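Local coordinates for protein multiheme cytochrome cf (Carboxydothermus ferrireducens DSM 11255, PDB 6QVM) that probably passes electrons through eleven c-type hemes to insoluble extracellular Fe(III) while anchored in the bacterial S-layer, at residues Thr78-Leu83 with Val106-Arg111; Val138-Gln143 with Gln210-Arg215; Thr128-Ala133 with Asp192-Ala197. One frame throughout, in Å; residues are numbered along the deposited sequence.

Contact 1: residues Thr78-Leu83 with Val106-Arg111; sequences TERGVL and VKEFAR
Arg-111 and Glu-108 of helix 102-113 meet Glu-79, Arg-80 and Leu-83 of helix 79-86 through side chains alone: the axes of 79-83 and 106-111 approach no closer than 15.0 Å, at 105°, so long polar chains have to span the distance. The compact part centres on the Arg-111 guanidinium. Within its own helix it grips Glu-108 side-on, NE to OE1 and NH2 to OE2, both bonds nearly straight and in the guanidinium plane. Over one face of the same group stands Leu-83, its CD1 3.8 Å from Arg-111 CZ, an apolar lid on a charge already fixed in rotation by the carboxylate. Arg-80 comes from the other helix and gives NH2 to Glu-108 OE2 at 3.0 Å. That oxygen therefore accepts from two arginines, which reach it from opposite faces of the carboxylate plane. Although Arg-80 NH2 and Arg-111 NH2 are only 3.7 Å apart, the shared anion probably offsets their charges. Arg-80 NH1 is engaged separately by the backbone oxygen of Val-93. The looser, watery side belongs to Glu-79. With CG anti to the backbone N (chi1 176°) and the chain extended, OE2 takes a bond from Arg-111 NH1 at 3.0 Å, but the angle at hydrogen is just 143° and the donor lies well above the carboxylate plane. A water accepts from Arg-111 NH2 at 2.7 Å and gives a weak bond to Glu-79 OE1, bridging the pair. Since Val-82, on the same helix turn as Glu-79, Arg-80 and Leu-83, touches a heme c, the contact joins a heme-lining helix to the neighbouring helical region by an interhelical four-residue salt-bridge network.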
loop_
_atom_site.group_PDB
_atom_site.type_symbol
_atom_site.label_atom_id
_atom_site.label_comp_id
_atom_site.label_asym_id
_atom_site.label_seq_id
_atom_site.Cartn_x
_atom_site.Cartn_y
_atom_site.Cartn_z
ATOM N N THR A 78 10.152 -10.885 -21.391
ATOM C CA THR A 78 11.357 -10.364 -22.012
ATOM C C THR A 78 11.375 -8.840 -21.893
ATOM O O THR A 78 10.442 -8.222 -21.374
ATOM C CB THR A 78 11.430 -10.785 -23.480
ATOM O OG1 THR A 78 10.331 -10.213 -24.204
ATOM C CG2 THR A 78 11.374 -12.304 -23.606
ATOM N N GLU A 79 12.454 -8.221 -22.382
ATOM C CA GLU A 79 12.494 -6.764 -22.431
ATOM C C GLU A 79 11.319 -6.230 -23.238
ATOM O O GLU A 79 10.671 -5.249 -22.855
ATOM C CB GLU A 79 13.809 -6.283 -23.036
ATOM C CG GLU A 79 13.879 -4.772 -23.206
ATOM C CD GLU A 79 15.204 -4.306 -23.791
ATOM O OE1 GLU A 79 15.840 -5.068 -24.563
ATOM O OE2 GLU A 79 15.614 -3.171 -23.465
ATOM N N ARG A 80 11.032 -6.879 -24.368
ATOM C CA ARG A 80 9.919 -6.452 -25.211
ATOM C C ARG A 80 8.592 -6.573 -24.473
ATOM O O ARG A 80 7.703 -5.726 -24.634
ATOM C CB ARG A 80 9.897 -7.260 -26.510
ATOM C CG ARG A 80 11.064 -6.957 -27.429
ATOM C CD ARG A 80 10.915 -5.578 -28.056
ATOM N NE ARG A 80 12.195 -4.999 -28.448
ATOM C CZ ARG A 80 12.336 -3.756 -28.893
ATOM N NH1 ARG A 80 11.270 -2.976 -29.003
ATOM N NH2 ARG A 80 13.534 -3.290 -29.214
ATOM N N GLY A 81 8.433 -7.625 -23.666
ATOM C CA GLY A 81 7.210 -7.762 -22.885
ATOM C C GLY A 81 7.079 -6.684 -21.825
ATOM O O GLY A 81 5.998 -6.121 -21.617
ATOM N N VAL A 82 8.185 -6.384 -21.140
ATOM C CA VAL A 82 8.209 -5.293 -20.170
ATOM C C VAL A 82 7.810 -3.978 -20.833
ATOM O O VAL A 82 6.894 -3.285 -20.373
ATOM C CB VAL A 82 9.600 -5.189 -19.519
ATOM C CG1 VAL A 82 9.723 -3.887 -18.763
ATOM C CG2 VAL A 82 9.853 -6.373 -18.602
ATOM N N LEU A 83 8.478 -3.629 -21.937
ATOM C CA LEU A 83 8.166 -2.390 -22.643
ATOM C C LEU A 83 6.713 -2.366 -23.092
ATOM O O LEU A 83 6.030 -1.343 -22.965
ATOM C CB LEU A 83 9.097 -2.221 -23.844
ATOM C CG LEU A 83 10.592 -2.135 -23.534
ATOM C CD1 LEU A 83 11.408 -2.128 -24.820
ATOM C CD2 LEU A 83 10.901 -0.907 -22.691
ATOM N N VAL A 106 15.780 7.280 -33.669
ATOM C CA VAL A 106 16.122 8.098 -32.509
ATOM C C VAL A 106 15.382 7.605 -31.271
ATOM O O VAL A 106 15.954 7.527 -30.180
ATOM C CB VAL A 106 15.833 9.583 -32.790
ATOM C CG1 VAL A 106 16.037 10.411 -31.526
ATOM C CG2 VAL A 106 16.721 10.088 -33.908
ATOM N N LYS A 107 14.104 7.255 -31.430
ATOM C CA LYS A 107 13.298 6.786 -30.306
ATOM C C LYS A 107 13.960 5.598 -29.616
ATOM O O LYS A 107 14.030 5.534 -28.382
ATOM C CB LYS A 107 11.899 6.426 -30.802
ATOM C CG LYS A 107 10.798 6.611 -29.779
ATOM C CD LYS A 107 9.443 6.699 -30.462
ATOM N N GLU A 108 14.483 4.660 -30.407
ATOM C CA GLU A 108 15.127 3.479 -29.842
ATOM C C GLU A 108 16.568 3.756 -29.428
ATOM O O GLU A 108 17.012 3.273 -28.381
ATOM C CB GLU A 108 15.067 2.322 -30.835
ATOM C CG GLU A 108 13.766 1.529 -30.790
ATOM C CD GLU A 108 13.579 0.788 -29.475
ATOM O OE1 GLU A 108 12.867 1.308 -28.590
ATOM O OE2 GLU A 108 14.158 -0.308 -29.321
ATOM N N PHE A 109 17.314 4.512 -30.239
ATOM C CA PHE A 109 18.666 4.900 -29.850
ATOM C C PHE A 109 18.651 5.701 -28.554
ATOM O O PHE A 109 19.529 5.532 -27.701
ATOM C CB PHE A 109 19.335 5.702 -30.970
ATOM C CG PHE A 109 19.974 4.852 -32.037
ATOM C CD1 PHE A 109 19.351 3.706 -32.504
ATOM C CD2 PHE A 109 21.197 5.210 -32.581
ATOM C CE1 PHE A 109 19.942 2.924 -33.486
ATOM C CE2 PHE A 109 21.791 4.438 -33.565
ATOM C CZ PHE A 109 21.166 3.290 -34.015
ATOM N N ALA A 110 17.653 6.570 -28.382
ATOM C CA ALA A 110 17.546 7.332 -27.143
ATOM C C ALA A 110 17.192 6.426 -25.971
ATOM O O ALA A 110 17.829 6.488 -24.914
ATOM C CB ALA A 110 16.513 8.445 -27.297
ATOM N N ARG A 111 16.183 5.569 -26.141
ATOM C CA ARG A 111 15.744 4.713 -25.043
ATOM C C ARG A 111 16.893 3.881 -24.483
ATOM O O ARG A 111 17.105 3.830 -23.265
ATOM C CB ARG A 111 14.617 3.797 -25.513
ATOM C CG ARG A 111 14.245 2.735 -24.484
ATOM C CD ARG A 111 13.219 1.748 -25.000
ATOM N NE ARG A 111 13.750 0.843 -26.021
ATOM C CZ ARG A 111 14.554 -0.191 -25.770
ATOM N NH1 ARG A 111 14.936 -0.453 -24.532
ATOM N NH2 ARG A 111 14.975 -0.972 -26.756
HETATM O O HOH W 1 16.878 -2.858 -26.186
#

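Contact 2: residues Val138-Gln143 with Gln210-Arg215; sequences VALKAQ and QAKYPR
Leu-140 and Lys-212 bring their chains closest, CA to CA 7.3 Å, where helices 129-139 and 199-212 both end and the backbone turns into loop. The helical region they belong to is probably the S-layer-binding part of the protein, with S-layer-homology (SLH)-like helices. The first end is a Schellman motif: Lys-141 has positive phi (47°), and its N bonds back to Val-138 O. Because the chain swings away here, the Gln-143 amide is not placed to continue the helix to Ala-139 O. Tyr-213, the first residue past the other helix, supplies a donor instead: its OH gives a hydrogen bond to Ala-139 O, modelled at 2.5 Å, a short value that should not be over-read at this resolution. The donor lies nearly on the carbonyl axis (163°), and the oxygen sits at the edge of the ring, in its plane. Over one face of this ring lies CG of the preceding Lys-212, above the centre, a methylene against aromatic carbon. Beyond CG, Lys-212 runs extended toward Leu-140, whose CD2 meets its CD at 3.8 Å, before chi4 (67°) bends the chain at its tip. Leu-140 is covered further by Trp-173 and Tyr-179, so this lysine adds its aliphatic part to an apolar patch at the rim of the helical bundle. Lys-141 crosses obliquely by the phenol, its CE 3.4 Å from Tyr-213 OH, and its chain helps to cover the bond to Ala-139. Ser-113 of helix 102-113 also touches the tyrosine, adding a third helix to the junction. The two ammonium groups stay near one another without contact: Lys-141 NZ is 5.4 Å from Lys-212 NZ.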
loop_
_atom_site.group_PDB
_atom_site.type_symbol
_atom_site.label_atom_id
_atom_site.label_comp_id
_atom_site.label_asym_id
_atom_site.label_seq_id
_atom_site.Cartn_x
_atom_site.Cartn_y
_atom_site.Cartn_z
ATOM N N VAL A 138 26.021 10.110 -31.561
ATOM C CA VAL A 138 25.328 10.630 -30.382
ATOM C C VAL A 138 25.076 9.508 -29.385
ATOM O O VAL A 138 25.474 9.582 -28.217
ATOM C CB VAL A 138 24.010 11.312 -30.786
ATOM C CG1 VAL A 138 23.285 11.824 -29.556
ATOM C CG2 VAL A 138 24.261 12.430 -31.779
ATOM N N ALA A 139 24.428 8.439 -29.850
ATOM C CA ALA A 139 24.006 7.373 -28.948
ATOM C C ALA A 139 25.201 6.700 -28.283
ATOM O O ALA A 139 25.137 6.343 -27.101
ATOM C CB ALA A 139 23.149 6.355 -29.695
ATOM N N LEU A 140 26.293 6.500 -29.022
ATOM C CA LEU A 140 27.496 5.948 -28.410
ATOM C C LEU A 140 28.312 7.004 -27.678
ATOM O O LEU A 140 29.381 6.677 -27.154
ATOM C CB LEU A 140 28.370 5.251 -29.455
ATOM C CG LEU A 140 27.813 3.952 -30.041
ATOM C CD1 LEU A 140 28.932 3.104 -30.626
ATOM C CD2 LEU A 140 27.046 3.183 -28.978
ATOM N N LYS A 141 27.834 8.248 -27.647
ATOM C CA LYS A 141 28.496 9.359 -26.965
ATOM C C LYS A 141 29.983 9.401 -27.317
ATOM O O LYS A 141 30.867 9.397 -26.458
ATOM C CB LYS A 141 28.280 9.273 -25.454
ATOM C CG LYS A 141 26.822 9.331 -25.028
ATOM C CD LYS A 141 26.683 9.297 -23.519
ATOM C CE LYS A 141 27.412 8.111 -22.919
ATOM N NZ LYS A 141 26.925 7.801 -21.547
ATOM N N ALA A 142 30.241 9.437 -28.623
ATOM C CA ALA A 142 31.587 9.315 -29.164
ATOM C C ALA A 142 31.990 10.555 -29.953
ATOM O O ALA A 142 32.770 10.463 -30.903
ATOM C CB ALA A 142 31.704 8.066 -30.036
ATOM N N GLN A 143 31.467 11.723 -29.569
ATOM C CA GLN A 143 31.788 12.949 -30.294
ATOM C C GLN A 143 33.282 13.254 -30.259
ATOM O O GLN A 143 33.806 13.888 -31.182
ATOM C CB GLN A 143 30.998 14.130 -29.725
ATOM C CG GLN A 143 29.524 14.158 -30.105
ATOM C CD GLN A 143 28.643 13.460 -29.090
ATOM O OE1 GLN A 143 29.104 12.601 -28.338
ATOM N NE2 GLN A 143 27.366 13.831 -29.060
ATOM N N GLN A 210 23.198 -1.413 -28.136
ATOM C CA GLN A 210 22.822 -2.370 -27.098
ATOM C C GLN A 210 24.039 -2.998 -26.430
ATOM O O GLN A 210 23.978 -3.357 -25.249
ATOM C CB GLN A 210 21.926 -3.461 -27.683
ATOM C CG GLN A 210 20.463 -3.081 -27.770
ATOM C CD GLN A 210 19.621 -4.168 -28.411
ATOM O OE1 GLN A 210 19.960 -4.688 -29.474
ATOM N NE2 GLN A 210 18.524 -4.531 -27.758
ATOM N N ALA A 211 25.142 -3.147 -27.165
ATOM C CA ALA A 211 26.353 -3.696 -26.565
ATOM C C ALA A 211 26.951 -2.726 -25.554
ATOM O O ALA A 211 27.486 -3.149 -24.523
ATOM C CB ALA A 211 27.371 -4.040 -27.652
ATOM N N LYS A 212 26.867 -1.423 -25.830
ATOM C CA LYS A 212 27.441 -0.433 -24.925
ATOM C C LYS A 212 26.597 -0.236 -23.673
ATOM O O LYS A 212 27.146 0.020 -22.595
ATOM C CB LYS A 212 27.622 0.905 -25.642
ATOM C CG LYS A 212 28.373 1.935 -24.810
ATOM C CD LYS A 212 28.179 3.343 -25.334
ATOM C CE LYS A 212 28.639 4.370 -24.310
ATOM N NZ LYS A 212 30.108 4.335 -24.099
ATOM N N TYR A 213 25.271 -0.349 -23.790
ATOM C CA TYR A 213 24.355 -0.216 -22.658
ATOM C C TYR A 213 23.578 -1.518 -22.480
ATOM O O TYR A 213 22.366 -1.564 -22.726
ATOM C CB TYR A 213 23.388 0.951 -22.854
ATOM C CG TYR A 213 24.029 2.227 -23.348
ATOM C CD1 TYR A 213 24.674 3.088 -22.472
ATOM C CD2 TYR A 213 23.983 2.573 -24.691
ATOM C CE1 TYR A 213 25.255 4.258 -22.922
ATOM C CE2 TYR A 213 24.559 3.738 -25.149
ATOM C CZ TYR A 213 25.191 4.577 -24.262
ATOM O OH TYR A 213 25.765 5.736 -24.721
ATOM N N PRO A 214 24.236 -2.588 -22.042
ATOM C CA PRO A 214 23.550 -3.880 -21.954
ATOM C C PRO A 214 22.550 -3.914 -20.811
ATOM O O PRO A 214 22.711 -3.250 -19.785
ATOM C CB PRO A 214 24.692 -4.871 -21.719
ATOM C CG PRO A 214 25.718 -4.070 -21.003
ATOM C CD PRO A 214 25.623 -2.666 -21.549
ATOM N N ARG A 215 21.499 -4.703 -21.005
ATOM C CA ARG A 215 20.441 -4.825 -20.011
ATOM C C ARG A 215 20.856 -5.873 -18.987
ATOM O O ARG A 215 20.995 -7.054 -19.321
ATOM C CB ARG A 215 19.125 -5.191 -20.690
ATOM C CG ARG A 215 17.939 -5.290 -19.746
ATOM C CD ARG A 215 16.637 -5.296 -20.519
ATOM N NE ARG A 215 15.473 -5.239 -19.636
ATOM C CZ ARG A 215 14.756 -6.297 -19.259
ATOM N NH1 ARG A 215 15.074 -7.513 -19.687
ATOM N NH2 ARG A 215 13.710 -6.137 -18.457
#

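Contact 3: residues Thr128-Ala133 with Asp192-Ala197; sequences TKQRLA and DPTAAA
Lys-129 and Gln-130, the first two residues of helix 129-139, give their backbone N-H groups to the type I beta turn Asp-192 to Ala-195, which precedes helix 199-212 in what is probably an S-layer-homology-like helical region. Lys-129 N donates to Ala-195 O at 2.9 Å, with the carbonyl pointing almost straight at it (C=O...N angle 175°); Gln-130 N reaches Pro-193 O weakly, at 3.1 Å with an angle at hydrogen of 128°. Two amides of the first helical turn, which have no earlier helical carbonyl to use, thus find acceptors across the chain. Beside them Thr-128 forms a single beta bridge with Ala-196. The polar ends are served elsewhere: Lys-129 NZ by Ser-181 O, Asp-192 OD1 by Arg-183, and Gln-130 OE1 by Asn-167 ND2 and Ala-164 N. With CG wedged between backbone N and carbonyl carbon (chi1 67°), Gln-130 runs beside Thr-194, its NE2 3.6 Å from Thr-194 CG2; a leucine here would probably leave the Asn-167 and Ala-164 donors without their shared acceptor. Leu-132 CD2 meets Ala-197 CB at 4.1 Å, an apolar contact.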
loop_
_atom_site.group_PDB
_atom_site.type_symbol
_atom_site.label_atom_id
_atom_site.label_comp_id
_atom_site.label_asym_id
_atom_site.label_seq_id
_atom_site.Cartn_x
_atom_site.Cartn_y
_atom_site.Cartn_z
ATOM N N THR A 128 18.945 7.804 -43.563
ATOM C CA THR A 128 19.985 7.601 -44.557
ATOM C C THR A 128 21.265 7.130 -43.880
ATOM O O THR A 128 21.433 7.246 -42.664
ATOM C CB THR A 128 20.254 8.881 -45.360
ATOM O OG1 THR A 128 20.787 9.899 -44.503
ATOM C CG2 THR A 128 18.969 9.386 -46.015
ATOM N N LYS A 129 22.174 6.604 -44.702
ATOM C CA LYS A 129 23.414 6.029 -44.197
ATOM C C LYS A 129 24.248 7.054 -43.442
ATOM O O LYS A 129 24.945 6.701 -42.484
ATOM C CB LYS A 129 24.202 5.434 -45.363
ATOM C CG LYS A 129 25.402 4.587 -44.978
ATOM C CD LYS A 129 25.645 3.543 -46.050
ATOM C CE LYS A 129 26.965 2.824 -45.870
ATOM N NZ LYS A 129 27.120 1.778 -46.915
ATOM N N GLN A 130 24.179 8.326 -43.837
ATOM C CA GLN A 130 25.018 9.322 -43.185
ATOM C C GLN A 130 24.411 9.785 -41.866
ATOM O O GLN A 130 25.144 10.039 -40.907
ATOM C CB GLN A 130 25.267 10.511 -44.114
ATOM C CG GLN A 130 24.033 11.347 -44.435
ATOM C CD GLN A 130 24.342 12.513 -45.345
ATOM O OE1 GLN A 130 25.178 13.359 -45.029
ATOM N NE2 GLN A 130 23.678 12.558 -46.493
ATOM N N ARG A 131 23.084 9.885 -41.784
ATOM C CA ARG A 131 22.502 10.312 -40.521
ATOM C C ARG A 131 22.352 9.157 -39.541
ATOM O O ARG A 131 22.255 9.389 -38.332
ATOM C CB ARG A 131 21.172 11.026 -40.761
ATOM C CG ARG A 131 21.349 12.540 -40.689
ATOM C CD ARG A 131 20.114 13.353 -40.982
ATOM N NE ARG A 131 19.246 13.556 -39.819
ATOM C CZ ARG A 131 19.591 14.220 -38.714
ATOM N NH1 ARG A 131 18.720 14.369 -37.726
ATOM N NH2 ARG A 131 20.802 14.739 -38.586
ATOM N N LEU A 132 22.346 7.915 -40.031
ATOM C CA LEU A 132 22.512 6.785 -39.123
ATOM C C LEU A 132 23.875 6.835 -38.448
ATOM O O LEU A 132 23.992 6.560 -37.250
ATOM C CB LEU A 132 22.338 5.464 -39.869
ATOM C CG LEU A 132 22.667 4.208 -39.051
ATOM C CD1 LEU A 132 21.690 4.043 -37.892
ATOM C CD2 LEU A 132 22.687 2.962 -39.927
ATOM N N ALA A 133 24.921 7.181 -39.207
ATOM C CA ALA A 133 26.249 7.318 -38.620
ATOM C C ALA A 133 26.297 8.461 -37.615
ATOM O O ALA A 133 27.043 8.392 -36.632
ATOM C CB ALA A 133 27.289 7.528 -39.719
ATOM N N ASP A 192 28.586 5.955 -49.895
ATOM C CA ASP A 192 27.184 6.081 -50.276
ATOM C C ASP A 192 26.394 6.837 -49.204
ATOM O O ASP A 192 25.410 6.320 -48.670
ATOM C CB ASP A 192 26.573 4.709 -50.524
ATOM C CG ASP A 192 27.319 3.926 -51.577
ATOM O OD1 ASP A 192 27.379 4.380 -52.738
ATOM O OD2 ASP A 192 27.881 2.871 -51.228
ATOM N N PRO A 193 26.784 8.079 -48.895
ATOM C CA PRO A 193 26.237 8.749 -47.705
ATOM C C PRO A 193 24.764 9.079 -47.808
ATOM O O PRO A 193 24.106 9.208 -46.771
ATOM C CB PRO A 193 27.080 10.030 -47.600
ATOM C CG PRO A 193 28.246 9.816 -48.529
ATOM C CD PRO A 193 27.720 8.947 -49.621
ATOM N N THR A 194 24.223 9.214 -49.017
ATOM C CA THR A 194 22.828 9.592 -49.189
ATOM C C THR A 194 21.929 8.402 -49.484
ATOM O O THR A 194 20.717 8.584 -49.633
ATOM C CB THR A 194 22.694 10.634 -50.303
ATOM O OG1 THR A 194 23.032 10.039 -51.563
ATOM C CG2 THR A 194 23.611 11.832 -50.033
ATOM N N ALA A 195 22.489 7.196 -49.562
ATOM C CA ALA A 195 21.663 6.012 -49.742
ATOM C C ALA A 195 20.839 5.765 -48.488
ATOM O O ALA A 195 21.310 5.982 -47.371
ATOM C CB ALA A 195 22.534 4.792 -50.049
ATOM N N ALA A 196 19.594 5.340 -48.678
ATOM C CA ALA A 196 18.766 4.959 -47.544
ATOM C C ALA A 196 19.394 3.776 -46.824
ATOM O O ALA A 196 19.730 2.768 -47.449
ATOM C CB ALA A 196 17.355 4.604 -48.013
ATOM N N ALA A 197 19.590 3.915 -45.515
ATOM C CA ALA A 197 20.142 2.820 -44.730
ATOM C C ALA A 197 19.200 1.626 -44.763
ATOM O O ALA A 197 17.990 1.771 -44.568
ATOM C CB ALA A 197 20.372 3.273 -43.291
#

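From the N terminus, helix 79-86 opens contact 1, which closes at helix 102-113 after a 22-residue excursion and before the others begin. Helix 129-139 then opens both remaining contacts, contact 3 at its start and contact 2 at its end. The turn at 192-197 closes contact 3 first, and the end of helix 199-212 closes contact 2, so these two cross rather than nest. Phe-109 of helix 102-113 joins all three, packing on Leu-132 and on Ala-139. At the end of contact 2, Arg-215 packs against Glu-79 and Val-82 of contact 1. Together they link the heme-side helix with the helical bundle.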